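Local atomic coordinates of tryptophan decarboxylase 1 (Oryza sativa subsp. japonica, PDB entry 6KHO), a protein that decarboxylates L-tryptophan to tryptamine and 5-hydroxy-L-tryptophan to serotonin, using pyridoxal 5'-phosphate as cofactor, in serotonin biosynthesis. Residues A[268-280]-A[427-439]. Numbering follows the deposited sequence.
Sequences ATVGTTSSNAVDP and VVVPRNFALVCFR. With PLP (pyridoxal-5'-phosphate), chain C.
Asn432 makes the single direct hydrogen bond between 268-280 and 427-439: its ND2 donates to the backbone O of Asn276 over 2.9 Å, nearly along the C=O axis (164°), with that oxygen in the plane of its amide. CG lies anti to the carbonyl carbon (chi1 -68°), which helps bring the amide to the Asn276 carbonyl. With an alanine in place of Asn432, that carbonyl is likely to lose its direct donor from 427-439. Water supplements the bond: one molecule lies 2.8 Å from Ser275 O and also meets Pro430 O, and a second bridges Leu435 O and, more loosely, Ser275 O.

Van der Waals contacts accompany it. The ring of Phe433 receives Val278 CG2 at its edge, 3.8 Å from CE2; the side-chain amide of Asn276 also lies at the ring edge, its plane turned 84° from the ring, and against Leu435. Leu435 CD2 reaches Ser274 O, itself hydrogen-bonded to Arg485, at 3.7 Å, Val429 CG2 packs on Ser275 CB, and Cys437 SG lies 3.8 Å from Ser275 CA.

The loop after strand 262-269 carries Gly271 and Thr273 of the cofactor pocket, with Thr273 OG1 3.5 Å from PLP O3. The contact thus joins the cofactor-binding sheet to the C-terminal antiparallel sheet, an arrangement belonging to the fold-type I architecture of group II decarboxylases.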
ATOM      1  N   ALA A 268       0.229  22.562   3.833  1.00 31.09           N
ATOM      2  CA  ALA A 268       1.343  23.347   3.315  1.00 31.64           C
ATOM      3  C   ALA A 268       2.311  22.414   2.604  1.00 35.20           C
ATOM      4  O   ALA A 268       2.576  21.309   3.088  1.00 35.23           O
ATOM      5  CB  ALA A 268       2.073  24.085   4.436  1.00 33.17           C
ATOM      6  N   THR A 269       2.834  22.841   1.456  1.00 34.14           N
ATOM      7  CA  THR A 269       3.740  22.008   0.670  1.00 32.52           C
ATOM      8  C   THR A 269       5.127  22.631   0.621  1.00 34.68           C
ATOM      9  O   THR A 269       5.271  23.816   0.292  1.00 35.08           O
ATOM     10  CB  THR A 269       3.215  21.799  -0.757  1.00 32.29           C
ATOM     11  OG1 THR A 269       1.939  21.159  -0.707  1.00 32.78           O
ATOM     12  CG2 THR A 269       4.184  20.899  -1.570  1.00 34.08           C
ATOM     13  N   VAL A 270       6.143  21.831   0.935  1.00 30.49           N
ATOM     14  CA  VAL A 270       7.539  22.205   0.743  1.00 30.46           C
ATOM     15  C   VAL A 270       8.042  21.426  -0.469  1.00 35.23           C
ATOM     16  O   VAL A 270       8.332  20.225  -0.378  1.00 32.40           O
ATOM     17  CB  VAL A 270       8.387  21.931   1.989  1.00 32.89           C
ATOM     18  CG1 VAL A 270       9.854  22.267   1.716  1.00 31.44           C
ATOM     19  CG2 VAL A 270       7.859  22.742   3.167  1.00 34.25           C
ATOM     20  N   GLY A 271       8.152  22.107  -1.612  1.00 33.99           N
ATOM     21  CA  GLY A 271       8.581  21.462  -2.842  1.00 30.36           C
ATOM     22  C   GLY A 271       7.418  20.993  -3.700  1.00 32.96           C
ATOM     23  O   GLY A 271       7.216  19.788  -3.889  1.00 32.48           O
ATOM     24  N   THR A 272       6.653  21.929  -4.247  1.00 32.28           N
ATOM     25  CA  THR A 272       5.468  21.547  -5.004  1.00 31.37           C
ATOM     26  C   THR A 272       5.858  20.785  -6.268  1.00 33.15           C
ATOM     27  O   THR A 272       6.963  20.918  -6.791  1.00 30.59           O
ATOM     28  CB  THR A 272       4.643  22.772  -5.410  1.00 34.43           C
ATOM     29  OG1 THR A 272       5.435  23.607  -6.259  1.00 33.18           O
ATOM     30  CG2 THR A 272       4.161  23.562  -4.184  1.00 33.83           C
ATOM     31  N   THR A 273       4.903  20.005  -6.778  1.00 33.71           N
ATOM     32  CA  THR A 273       5.177  19.122  -7.906  1.00 35.29           C
ATOM     33  C   THR A 273       5.458  19.908  -9.181  1.00 39.46           C
ATOM     34  O   THR A 273       6.353  19.550  -9.957  1.00 38.48           O
ATOM     35  CB  THR A 273       3.994  18.178  -8.117  1.00 39.95           C
ATOM     36  OG1 THR A 273       3.800  17.383  -6.938  1.00 47.36           O
ATOM     37  CG2 THR A 273       4.256  17.254  -9.291  1.00 41.01           C
ATOM     38  N   SER A 274       4.703  20.980  -9.420  1.00 33.26           N
ATOM     39  CA  SER A 274       4.839  21.712 -10.676  1.00 38.47           C
ATOM     40  C   SER A 274       6.186  22.419 -10.767  1.00 39.64           C
ATOM     41  O   SER A 274       6.973  22.165 -11.684  1.00 40.18           O
ATOM     42  CB  SER A 274       3.693  22.716 -10.830  1.00 40.85           C
ATOM     43  OG  SER A 274       3.869  23.465 -12.019  1.00 44.21           O
ATOM     44  N   SER A 275       6.478  23.310  -9.814  1.00 36.34           N
ATOM     45  CA  SER A 275       7.631  24.190  -9.939  1.00 36.42           C
ATOM     46  C   SER A 275       8.498  24.245  -8.685  1.00 34.85           C
ATOM     47  O   SER A 275       9.347  25.138  -8.579  1.00 35.72           O
ATOM     48  CB  SER A 275       7.167  25.606 -10.318  1.00 40.09           C
ATOM     49  OG  SER A 275       6.531  26.252  -9.226  1.00 41.09           O
ATOM     50  N   ASN A 276       8.322  23.314  -7.744  1.00 36.40           N
ATOM     51  CA  ASN A 276       9.088  23.304  -6.492  1.00 33.54           C
ATOM     52  C   ASN A 276       8.942  24.618  -5.727  1.00 32.95           C
ATOM     53  O   ASN A 276       9.907  25.144  -5.174  1.00 33.34           O
ATOM     54  CB  ASN A 276      10.561  22.991  -6.738  1.00 33.32           C
ATOM     55  CG  ASN A 276      10.846  21.504  -6.729  1.00 33.99           C
ATOM     56  OD1 ASN A 276       9.943  20.687  -6.508  1.00 35.60           O
ATOM     57  ND2 ASN A 276      12.102  21.142  -6.957  1.00 30.06           N
ATOM     58  N   ALA A 277       7.725  25.150  -5.694  1.00 33.65           N
ATOM     59  CA  ALA A 277       7.441  26.239  -4.774  1.00 37.16           C
ATOM     60  C   ALA A 277       7.495  25.719  -3.336  1.00 39.40           C
ATOM     61  O   ALA A 277       7.340  24.520  -3.078  1.00 33.92           O
ATOM     62  CB  ALA A 277       6.075  26.857  -5.080  1.00 37.16           C
ATOM     63  N   VAL A 278       7.720  26.633  -2.391  1.00 36.22           N
ATOM     64  CA  VAL A 278       7.846  26.277  -0.978  1.00 37.24           C
ATOM     65  C   VAL A 278       6.937  27.181  -0.161  1.00 39.44           C
ATOM     66  O   VAL A 278       7.135  28.401  -0.139  1.00 36.10           O
ATOM     67  CB  VAL A 278       9.292  26.394  -0.476  1.00 36.53           C
ATOM     68  CG1 VAL A 278       9.320  26.231   1.036  1.00 43.08           C
ATOM     69  CG2 VAL A 278      10.191  25.341  -1.155  1.00 38.36           C
ATOM     70  N   ASP A 279       5.952  26.588   0.511  1.00 38.12           N
ATOM     71  CA  ASP A 279       5.065  27.347   1.386  1.00 38.70           C
ATOM     72  C   ASP A 279       5.798  27.720   2.676  1.00 39.71           C
ATOM     73  O   ASP A 279       6.607  26.934   3.179  1.00 41.11           O
ATOM     74  CB  ASP A 279       3.801  26.529   1.707  1.00 38.42           C
ATOM     75  CG  ASP A 279       2.917  26.267   0.473  1.00 39.42           C
ATOM     76  OD1 ASP A 279       3.109  26.938  -0.569  1.00 39.51           O
ATOM     77  OD2 ASP A 279       2.012  25.397   0.547  1.00 38.29           O
ATOM     78  N   PRO A 280       5.542  28.921   3.242  1.00 40.75           N
ATOM     79  CA  PRO A 280       6.225  29.309   4.487  1.00 37.83           C
ATOM     80  C   PRO A 280       5.598  28.631   5.696  1.00 42.04           C
ATOM     81  O   PRO A 280       4.532  29.051   6.168  1.00 37.20           O
ATOM     82  CB  PRO A 280       6.037  30.830   4.526  1.00 38.29           C
ATOM     83  CG  PRO A 280       4.724  31.045   3.825  1.00 38.60           C
ATOM     84  CD  PRO A 280       4.584  29.952   2.791  1.00 40.15           C
ATOM     85  N   VAL A 427      14.566  30.739 -17.624  1.00 46.49           N
ATOM     86  CA  VAL A 427      14.266  29.947 -16.436  1.00 49.99           C
ATOM     87  C   VAL A 427      13.068  30.597 -15.758  1.00 46.87           C
ATOM     88  O   VAL A 427      13.134  31.764 -15.363  1.00 48.34           O
ATOM     89  CB  VAL A 427      15.471  29.869 -15.487  1.00 49.08           C
ATOM     90  CG1 VAL A 427      15.066  29.230 -14.160  1.00 49.53           C
ATOM     91  CG2 VAL A 427      16.610  29.081 -16.137  1.00 47.02           C
ATOM     92  N   VAL A 428      11.979  29.842 -15.622  1.00 45.54           N
ATOM     93  CA  VAL A 428      10.689  30.441 -15.298  1.00 48.27           C
ATOM     94  C   VAL A 428      10.585  30.810 -13.814  1.00 47.80           C
ATOM     95  O   VAL A 428      10.025  31.854 -13.468  1.00 44.80           O
ATOM     96  CB  VAL A 428       9.563  29.492 -15.742  1.00 51.16           C
ATOM     97  CG1 VAL A 428       8.239  29.904 -15.126  1.00 52.41           C
ATOM     98  CG2 VAL A 428       9.469  29.489 -17.259  1.00 50.95           C
ATOM     99  N   VAL A 429      11.096  29.974 -12.914  1.00 43.57           N
ATOM    100  CA  VAL A 429      11.067  30.280 -11.483  1.00 42.45           C
ATOM    101  C   VAL A 429      12.451  30.006 -10.910  1.00 42.07           C
ATOM    102  O   VAL A 429      13.265  29.308 -11.530  1.00 42.56           O
ATOM    103  CB  VAL A 429       9.990  29.458 -10.733  1.00 43.42           C
ATOM    104  CG1 VAL A 429       8.589  29.760 -11.257  1.00 42.23           C
ATOM    105  CG2 VAL A 429      10.311  27.944 -10.802  1.00 39.47           C
ATOM    106  N   PRO A 430      12.753  30.547  -9.727  1.00 42.57           N
ATOM    107  CA  PRO A 430      14.019  30.188  -9.074  1.00 42.39           C
ATOM    108  C   PRO A 430      14.053  28.698  -8.766  1.00 43.17           C
ATOM    109  O   PRO A 430      13.028  28.086  -8.464  1.00 41.27           O
ATOM    110  CB  PRO A 430      14.013  31.026  -7.787  1.00 44.06           C
ATOM    111  CG  PRO A 430      13.016  32.118  -8.031  1.00 43.67           C
ATOM    112  CD  PRO A 430      11.994  31.554  -8.964  1.00 41.67           C
ATOM    113  N   ARG A 431      15.245  28.112  -8.871  1.00 41.16           N
ATOM    114  CA  ARG A 431      15.442  26.688  -8.609  1.00 39.93           C
ATOM    115  C   ARG A 431      15.801  26.497  -7.138  1.00 38.87           C
ATOM    116  O   ARG A 431      16.831  27.000  -6.679  1.00 39.65           O
ATOM    117  CB  ARG A 431      16.536  26.115  -9.518  1.00 42.34           C
ATOM    118  CG  ARG A 431      16.920  24.646  -9.237  1.00 39.16           C
ATOM    119  CD  ARG A 431      18.355  24.338  -9.678  1.00 39.58           C
ATOM    120  NE  ARG A 431      19.297  25.277  -9.079  1.00 41.96           N
ATOM    121  CZ  ARG A 431      19.691  25.240  -7.807  1.00 46.60           C
ATOM    122  NH1 ARG A 431      19.238  24.292  -6.992  1.00 43.10           N
ATOM    123  NH2 ARG A 431      20.534  26.155  -7.344  1.00 41.74           N
ATOM    124  N   ASN A 432      14.949  25.780  -6.398  1.00 38.85           N
ATOM    125  CA  ASN A 432      15.220  25.498  -4.989  1.00 38.00           C
ATOM    126  C   ASN A 432      15.941  24.172  -4.772  1.00 36.56           C
ATOM    127  O   ASN A 432      16.738  24.053  -3.831  1.00 38.56           O
ATOM    128  CB  ASN A 432      13.914  25.485  -4.189  1.00 37.07           C
ATOM    129  CG  ASN A 432      13.283  26.857  -4.086  1.00 39.51           C
ATOM    130  OD1 ASN A 432      13.960  27.826  -3.765  1.00 38.99           O
ATOM    131  ND2 ASN A 432      11.983  26.945  -4.377  1.00 38.96           N
ATOM    132  N   PHE A 433      15.678  23.173  -5.611  1.00 35.44           N
ATOM    133  CA  PHE A 433      16.210  21.834  -5.378  1.00 36.55           C
ATOM    134  C   PHE A 433      16.848  21.292  -6.651  1.00 36.05           C
ATOM    135  O   PHE A 433      17.773  21.915  -7.178  1.00 36.53           O
ATOM    136  CB  PHE A 433      15.093  20.942  -4.833  1.00 31.34           C
ATOM    137  CG  PHE A 433      14.424  21.530  -3.604  1.00 34.80           C
ATOM    138  CD1 PHE A 433      15.089  21.548  -2.383  1.00 34.45           C
ATOM    139  CD2 PHE A 433      13.168  22.111  -3.684  1.00 31.54           C
ATOM    140  CE1 PHE A 433      14.493  22.109  -1.258  1.00 35.45           C
ATOM    141  CE2 PHE A 433      12.560  22.672  -2.565  1.00 31.78           C
ATOM    142  CZ  PHE A 433      13.225  22.673  -1.349  1.00 34.28           C
ATOM    143  N   ALA A 434      16.386  20.146  -7.161  1.00 36.88           N
ATOM    144  CA  ALA A 434      17.009  19.545  -8.338  1.00 36.53           C
ATOM    145  C   ALA A 434      16.096  19.583  -9.560  1.00 36.87           C
ATOM    146  O   ALA A 434      16.322  18.839 -10.523  1.00 37.81           O
ATOM    147  CB  ALA A 434      17.454  18.109  -8.046  1.00 33.37           C
ATOM    148  N   LEU A 435      15.074  20.434  -9.543  1.00 34.43           N
ATOM    149  CA  LEU A 435      14.165  20.607 -10.666  1.00 34.58           C
ATOM    150  C   LEU A 435      14.357  22.001 -11.250  1.00 38.26           C
ATOM    151  O   LEU A 435      14.360  22.997 -10.512  1.00 36.10           O
ATOM    152  CB  LEU A 435      12.709  20.405 -10.239  1.00 34.35           C
ATOM    153  CG  LEU A 435      11.603  20.862 -11.201  1.00 37.81           C
ATOM    154  CD1 LEU A 435      11.375  19.833 -12.314  1.00 38.29           C
ATOM    155  CD2 LEU A 435      10.313  21.138 -10.444  1.00 36.46           C
ATOM    156  N   VAL A 436      14.516  22.068 -12.570  1.00 40.87           N
ATOM    157  CA  VAL A 436      14.639  23.331 -13.295  1.00 41.73           C
ATOM    158  C   VAL A 436      13.428  23.470 -14.206  1.00 40.50           C
ATOM    159  O   VAL A 436      13.124  22.559 -14.985  1.00 40.55           O
ATOM    160  CB  VAL A 436      15.942  23.394 -14.110  1.00 41.45           C
ATOM    161  CG1 VAL A 436      15.953  24.642 -14.985  1.00 42.06           C
ATOM    162  CG2 VAL A 436      17.147  23.365 -13.198  1.00 41.58           C
ATOM    163  N   CYS A 437      12.739  24.604 -14.114  1.00 40.50           N
ATOM    164  CA  CYS A 437      11.634  24.908 -15.013  1.00 41.37           C
ATOM    165  C   CYS A 437      12.117  25.937 -16.033  1.00 44.22           C
ATOM    166  O   CYS A 437      12.655  26.981 -15.655  1.00 44.04           O
ATOM    167  CB  CYS A 437      10.420  25.438 -14.242  1.00 46.03           C
ATOM    168  SG  CYS A 437       9.545  24.223 -13.187  1.00 42.83           S
ATOM    169  N   PHE A 438      11.927  25.636 -17.316  1.00 43.39           N
ATOM    170  CA  PHE A 438      12.471  26.468 -18.379  1.00 43.07           C
ATOM    171  C   PHE A 438      11.538  26.405 -19.578  1.00 44.90           C
ATOM    172  O   PHE A 438      10.690  25.514 -19.681  1.00 42.09           O
ATOM    173  CB  PHE A 438      13.891  26.031 -18.776  1.00 44.74           C
ATOM    174  CG  PHE A 438      13.936  24.771 -19.602  1.00 44.63           C
ATOM    175  CD1 PHE A 438      13.634  23.537 -19.039  1.00 43.70           C
ATOM    176  CD2 PHE A 438      14.273  24.819 -20.944  1.00 46.91           C
ATOM    177  CE1 PHE A 438      13.668  22.379 -19.800  1.00 44.67           C
ATOM    178  CE2 PHE A 438      14.314  23.660 -21.711  1.00 45.48           C
ATOM    179  CZ  PHE A 438      14.009  22.440 -21.140  1.00 44.07           C
ATOM    180  N   ARG A 439      11.690  27.374 -20.482  1.00 43.71           N
ATOM    181  CA  ARG A 439      10.907  27.343 -21.709  1.00 46.00           C
ATOM    182  C   ARG A 439      11.576  28.192 -22.779  1.00 45.06           C
ATOM    183  O   ARG A 439      12.463  29.005 -22.500  1.00 45.41           O
ATOM    184  CB  ARG A 439       9.465  27.811 -21.471  1.00 46.79           C
ATOM    185  CG  ARG A 439       9.300  29.280 -21.135  1.00 47.04           C
ATOM    186  CD  ARG A 439       7.836  29.662 -21.278  1.00 51.77           C
ATOM    187  NE  ARG A 439       7.670  31.004 -21.827  1.00 61.23           N
ATOM    188  CZ  ARG A 439       6.742  31.337 -22.717  1.00 63.62           C
ATOM    189  NH1 ARG A 439       5.887  30.423 -23.169  1.00 61.50           N
ATOM    190  NH2 ARG A 439       6.667  32.587 -23.155  1.00 71.14           N
TER
HETATM  191  N1  PLP C 601       2.904  15.421  -3.096  1.00 37.10           N
HETATM  192  C2  PLP C 601       4.101  15.855  -3.629  1.00 35.48           C
HETATM  193  C2A PLP C 601       4.659  17.206  -3.304  1.00 32.79           C
HETATM  194  C3  PLP C 601       4.808  15.031  -4.490  1.00 39.65           C
HETATM  195  O3  PLP C 601       5.997  15.464  -5.014  1.00 42.08           O
HETATM  196  C4  PLP C 601       4.325  13.767  -4.805  1.00 42.48           C
HETATM  197  C4A PLP C 601       5.243  12.744  -5.410  1.00 39.02           C
HETATM  198  C5  PLP C 601       3.121  13.331  -4.270  1.00 39.98           C
HETATM  199  C6  PLP C 601       2.408  14.168  -3.415  1.00 39.06           C
HETATM  200  C5A PLP C 601       2.631  11.952  -4.663  1.00 41.12           C
HETATM  201  O4P PLP C 601       1.574  11.478  -3.862  1.00 40.92           O
HETATM  202  P   PLP C 601       1.298   9.885  -3.702  1.00 42.61           P
HETATM  203  O1P PLP C 601       1.267   9.214  -5.048  1.00 48.93           O
HETATM  204  O2P PLP C 601      -0.017   9.742  -2.976  1.00 41.05           O
HETATM  205  O3P PLP C 601       2.398   9.211  -2.901  1.00 35.88           O
HETATM  206  O   HOH W   1      11.986  25.678  -7.778  1.00 38.29           O
HETATM  207  O   HOH W   2      12.044  24.751 -10.418  1.00 42.08           O